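Side-chain contacts in peptidoglycan synthetase penicillin-binding protein 3 (Bifidobacterium adolescentis, PDB 4YE5), which probably binds penicillin and probably acts as a membrane-bound transpeptidase that cross-links cell-wall peptidoglycan: residues G289-M294 against N413-I418; G337-S342 against S459-A464. One frame throughout, in Å; residues are numbered along the deposited sequence. Where two conformers were deposited one is given.

Overall arrangement
Both contacts lie in the transpeptidase domain and illustrate apolar helix-helix packing around helix 290-299, which probably carries the active-site SxxK motif. In contact 1 that helix meets helix 408-419; in contact 2 helix 335-340 meets helix 455-470. Their centres are about 11 Å apart and they share a hydrophobic core, with Met294 against Leu339 and Met461 against Val291 and Ile418. The touching residues of both are buried. Contact 1 brings five of them together, whereas contact 2 has three and is bordered by partly exposed polar residues. Neither contains a hydrogen bond between its segments. The polar chemistry lies at their margins, where Lys290 NZ makes a weak hydrogen bond to Ser342 O.

Contact 1: residues G289-M294 against N413-I418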
loop_
_atom_site.group_PDB
_atom_site.type_symbol
_atom_site.label_atom_id
_atom_site.label_comp_id
_atom_site.label_asym_id
_atom_site.label_seq_id
_atom_site.Cartn_x
_atom_site.Cartn_y
_atom_site.Cartn_z
ATOM N N GLY A 289 21.201 -5.568 9.401
ATOM C CA GLY A 289 21.548 -4.289 10.007
ATOM C C GLY A 289 23.036 -3.927 10.031
ATOM O O GLY A 289 23.381 -2.744 10.197
ATOM N N LYS A 290 23.915 -4.920 9.871
ATOM C CA LYS A 290 25.357 -4.656 9.835
ATOM C C LYS A 290 25.695 -3.800 8.624
ATOM O O LYS A 290 26.706 -3.082 8.628
ATOM C CB LYS A 290 26.170 -5.955 9.719
ATOM C CG LYS A 290 26.174 -6.875 10.960
ATOM C CD LYS A 290 27.150 -8.030 10.664
ATOM C CE LYS A 290 27.310 -8.985 11.857
ATOM N NZ LYS A 290 26.056 -9.683 12.203
ATOM N N VAL A 291 24.883 -3.900 7.567
ATOM C CA VAL A 291 25.127 -3.079 6.372
ATOM C C VAL A 291 25.120 -1.600 6.731
ATOM O O VAL A 291 25.966 -0.831 6.264
ATOM C CB VAL A 291 24.112 -3.366 5.250
ATOM C CG1 VAL A 291 24.278 -2.359 4.092
ATOM C CG2 VAL A 291 24.336 -4.801 4.740
ATOM N N LEU A 292 24.179 -1.211 7.585
ATOM C CA LEU A 292 24.041 0.198 7.973
ATOM C C LEU A 292 25.207 0.675 8.825
ATOM O O LEU A 292 25.759 1.763 8.589
ATOM C CB LEU A 292 22.737 0.448 8.741
ATOM C CG LEU A 292 21.427 -0.176 8.235
ATOM C CD1 LEU A 292 20.248 0.563 8.841
ATOM C CD2 LEU A 292 21.342 -0.185 6.737
ATOM N N ALA A 293 25.583 -0.115 9.828
ATOM C CA ALA A 293 26.655 0.320 10.742
ATOM C C ALA A 293 28.013 0.374 10.045
ATOM O O ALA A 293 28.817 1.295 10.275
ATOM C CB ALA A 293 26.735 -0.590 11.984
HETATM N N MSE A 294 28.269 -0.617 9.201
HETATM C CA MSE A 294 29.544 -0.711 8.474
HETATM C C MSE A 294 29.684 0.389 7.441
HETATM O O MSE A 294 30.775 0.931 7.236
HETATM C CB MSE A 294 29.680 -2.066 7.763
HETATM C CG MSE A 294 31.054 -2.278 7.108
HETATM SE SE MSE A 294 31.297 -4.046 6.302
HETATM C CE MSE A 294 31.232 -5.098 7.930
ATOM N N ASN A 413 14.170 0.046 1.913
ATOM C CA ASN A 413 14.685 1.347 1.522
ATOM C C ASN A 413 16.142 1.560 1.964
ATOM O O ASN A 413 16.928 2.157 1.232
ATOM C CB ASN A 413 13.815 2.499 2.045
ATOM C CG ASN A 413 13.804 3.689 1.091
ATOM O OD1 ASN A 413 13.982 3.519 -0.122
ATOM N ND2 ASN A 413 13.593 4.895 1.625
ATOM N N ALA A 414 16.492 1.078 3.148
ATOM C CA ALA A 414 17.875 1.209 3.641
ATOM C C ALA A 414 18.838 0.435 2.739
ATOM O O ALA A 414 19.898 0.925 2.361
ATOM C CB ALA A 414 17.978 0.703 5.093
ATOM N N ILE A 415 18.467 -0.789 2.389
ATOM C CA ILE A 415 19.269 -1.563 1.448
ATOM C C ILE A 415 19.340 -0.913 0.058
ATOM O O ILE A 415 20.378 -0.972 -0.617
ATOM C CB ILE A 415 18.743 -3.005 1.350
ATOM C CG1 ILE A 415 18.974 -3.717 2.694
ATOM C CG2 ILE A 415 19.406 -3.762 0.187
ATOM C CD1 ILE A 415 20.464 -3.817 3.094
ATOM N N SER A 416 18.252 -0.280 -0.367
ATOM C CA SER A 416 18.243 0.396 -1.664
ATOM C C SER A 416 19.340 1.458 -1.730
ATOM O O SER A 416 19.876 1.744 -2.809
ATOM C CB SER A 416 16.890 1.066 -1.932
ATOM O OG SER A 416 16.868 2.361 -1.362
ATOM N N VAL A 417 19.680 2.034 -0.581
ATOM C CA VAL A 417 20.721 3.082 -0.543
ATOM C C VAL A 417 22.036 2.554 -1.124
ATOM O O VAL A 417 22.722 3.255 -1.883
ATOM C CB VAL A 417 21.000 3.588 0.900
ATOM C CG1 VAL A 417 22.272 4.445 0.945
ATOM C CG2 VAL A 417 19.819 4.356 1.423
ATOM N N ILE A 418 22.387 1.319 -0.768
ATOM C CA ILE A 418 23.603 0.696 -1.304
ATOM C C ILE A 418 23.489 0.412 -2.811
ATOM O O ILE A 418 24.477 0.444 -3.553
ATOM C CB ILE A 418 23.913 -0.658 -0.591
ATOM C CG1 ILE A 418 23.859 -0.515 0.938
ATOM C CG2 ILE A 418 25.227 -1.232 -1.059
ATOM C CD1 ILE A 418 24.708 0.616 1.503
#
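Val291 packs against Ile415 and Ile418, and Leu292 against Ala414, so that two neighbours on one helix meet three residues of the other. CG1 is the branch of Val291 that does the touching. With chi1 at 172° it is anti to the backbone N and extends toward the neighbouring helix. There it lies across the CG1-CD1 arm of Ile418, 3.7 Å from Ile418 CG1 and 4.0 Å from its terminal CD1, and the two side chains cross obliquely. Ile418 turns in the same sense at both torsions, which bends the chain and lays this arm against the valine. One turn earlier, Ile415 adds its terminal methyl, with CD1 at 4.2 Å from CG1 of Val291. The valine methyl therefore faces two isoleucines spaced three residues apart.

Leu292 starts out alongside the other helix, and its far end turns in to make the touch: CD2 meets the alanine methyl, 3.8 Å from CB of Ala414. Further leucine contacts come from Phe366 and Ile368, while Met461 of helix 455-470 packs on both Val291 and Ile418. The axes of the two short segments pass 10.3 Å apart and are inclined at 51°.

Lys290, next to Val291 in sequence, points to another side of its helix, where NZ is hydrogen-bonded to Ser287 OG and Asn344 OD1. Ser287 and Lys290 fit the SxxK pattern that penicillin-binding transpeptidases carry at the start of the active-site helix. The packing of Val291 and Leu292 is thus consistent with the buried hydrophobic backing of such a helix, as in the all-helical part of the penicillin-recognising fold.

Contact 2: residues G337-S342 against S459-A464; sequences GILEQS and SQMLNA
Segment 337-342, whose Leu339 meets Ala464 and Met461, runs out of its helix in a Schellman motif: Ser342 takes a positive phi of 54°, and the backbone bonds back into the last turn include Ser342 N to Leu339 O at 3.0 Å. Segment 459-464 is regular helix throughout.

The leucine does its touching with one branch. Its CG is anti to the backbone N (chi1 -178°), and CD2 continues outward to lie 3.8 Å from Ala464 CB and 3.9 Å from the carbonyl carbon of the same residue. Met461, a selenomethionine here, bends at chi2 and chi3 and so brings its CE to 4.0 Å from Leu339 CD2. Met294 of helix 290-299 touches both Leu339 and Met461.

Polar groups stay at the margins: Glu340 bonds to His471, and the backbone O of Leu339 accepts a bond from Lys486 NZ. Lys486 probably belongs to the K(T/S)G-type motif beside the SxxK motif, so the end of this helix borders the probable active site. With three methyl groups and one carbonyl carbon meeting across it, the contact depends on shape and burial, and no directional bond fixes the two helices at this point.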
loop_
_atom_site.group_PDB
_atom_site.type_symbol
_atom_site.label_atom_id
_atom_site.label_comp_id
_atom_site.label_asym_id
_atom_site.label_seq_id
_atom_site.Cartn_x
_atom_site.Cartn_y
_atom_site.Cartn_z
ATOM N N GLY A 337 34.766 -9.469 5.108
ATOM C CA GLY A 337 34.508 -10.816 5.611
ATOM C C GLY A 337 33.685 -10.849 6.892
ATOM O O GLY A 337 32.904 -11.774 7.114
ATOM N N ILE A 338 33.864 -9.848 7.751
ATOM C CA ILE A 338 33.027 -9.735 8.951
ATOM C C ILE A 338 31.541 -9.621 8.558
ATOM O O ILE A 338 30.656 -10.214 9.208
ATOM C CB ILE A 338 33.483 -8.553 9.856
ATOM C CG1 ILE A 338 34.753 -8.960 10.628
ATOM C CG2 ILE A 338 32.363 -8.128 10.821
ATOM C CD1 ILE A 338 35.595 -7.794 11.148
ATOM N N LEU A 339 31.272 -8.874 7.489
ATOM C CA LEU A 339 29.916 -8.760 6.954
ATOM C C LEU A 339 29.450 -10.118 6.407
ATOM O O LEU A 339 28.379 -10.623 6.757
ATOM C CB LEU A 339 29.843 -7.719 5.815
ATOM C CG LEU A 339 28.417 -7.547 5.261
ATOM C CD1 LEU A 339 27.464 -6.927 6.329
ATOM C CD2 LEU A 339 28.336 -6.786 3.914
ATOM N N GLU A 340 30.274 -10.689 5.535
ATOM C CA GLU A 340 29.963 -11.947 4.868
ATOM C C GLU A 340 29.706 -13.087 5.868
ATOM O O GLU A 340 28.833 -13.945 5.663
ATOM C CB GLU A 340 31.120 -12.330 3.946
ATOM C CG GLU A 340 30.931 -13.658 3.269
ATOM C CD GLU A 340 32.192 -14.497 3.272
ATOM O OE1 GLU A 340 33.204 -14.072 3.884
ATOM O OE2 GLU A 340 32.163 -15.589 2.664
ATOM N N GLN A 341 30.464 -13.085 6.955
ATOM C CA GLN A 341 30.353 -14.144 7.959
ATOM C C GLN A 341 29.375 -13.796 9.076
ATOM O O GLN A 341 29.237 -14.550 10.027
ATOM C CB GLN A 341 31.729 -14.443 8.550
ATOM C CG GLN A 341 32.752 -14.883 7.486
ATOM C CD GLN A 341 32.675 -16.375 7.197
ATOM O OE1 GLN A 341 31.881 -17.093 7.805
ATOM N NE2 GLN A 341 33.503 -16.845 6.275
ATOM N N SER A 342 28.692 -12.657 8.958
ATOM C CA SER A 342 27.733 -12.241 9.979
ATOM C C SER A 342 28.360 -12.209 11.385
ATOM O O SER A 342 27.738 -12.606 12.355
ATOM C CB SER A 342 26.505 -13.167 9.987
ATOM O OG SER A 342 25.909 -13.243 8.696
ATOM N N SER A 459 29.600 1.625 -3.316
ATOM C CA SER A 459 30.181 0.624 -4.202
ATOM C C SER A 459 30.898 -0.468 -3.433
ATOM O O SER A 459 30.823 -1.637 -3.800
ATOM C CB SER A 459 31.198 1.267 -5.161
ATOM O OG SER A 459 30.502 1.987 -6.153
ATOM N N GLN A 460 31.646 -0.077 -2.409
ATOM C CA GLN A 460 32.409 -1.047 -1.618
ATOM C C GLN A 460 31.483 -1.952 -0.814
ATOM O O GLN A 460 31.753 -3.144 -0.657
ATOM C CB GLN A 460 33.399 -0.325 -0.701
ATOM C CG GLN A 460 34.500 0.376 -1.489
ATOM C CD GLN A 460 35.372 1.303 -0.646
ATOM O OE1 GLN A 460 35.137 1.503 0.545
ATOM N NE2 GLN A 460 36.385 1.877 -1.276
HETATM N N MSE A 461 30.387 -1.388 -0.314
HETATM C CA MSE A 461 29.405 -2.171 0.437
HETATM C C MSE A 461 28.631 -3.131 -0.488
HETATM O O MSE A 461 28.304 -4.245 -0.114
HETATM C CB MSE A 461 28.427 -1.246 1.169
HETATM C CG MSE A 461 29.028 -0.485 2.344
HETATM SE SE MSE A 461 29.816 -1.695 3.629
HETATM C CE MSE A 461 28.257 -2.745 4.083
ATOM N N LEU A 462 28.339 -2.690 -1.701
ATOM C CA LEU A 462 27.682 -3.550 -2.681
ATOM C C LEU A 462 28.585 -4.748 -3.001
ATOM O O LEU A 462 28.128 -5.897 -3.097
ATOM C CB LEU A 462 27.420 -2.740 -3.961
ATOM C CG LEU A 462 26.542 -3.337 -5.053
ATOM C CD1 LEU A 462 25.140 -3.586 -4.536
ATOM C CD2 LEU A 462 26.488 -2.382 -6.242
ATOM N N ASN A 463 29.871 -4.459 -3.175
ATOM C CA ASN A 463 30.894 -5.474 -3.387
ATOM C C ASN A 463 30.941 -6.477 -2.206
ATOM O O ASN A 463 30.974 -7.689 -2.405
ATOM C CB ASN A 463 32.242 -4.773 -3.591
ATOM C CG ASN A 463 33.359 -5.723 -4.017
ATOM O OD1 ASN A 463 33.568 -6.774 -3.413
ATOM N ND2 ASN A 463 34.094 -5.336 -5.054
ATOM N N ALA A 464 30.920 -5.972 -0.978
ATOM C CA ALA A 464 30.920 -6.854 0.202
ATOM C C ALA A 464 29.612 -7.647 0.306
ATOM O O ALA A 464 29.616 -8.813 0.733
ATOM C CB ALA A 464 31.169 -6.047 1.484
#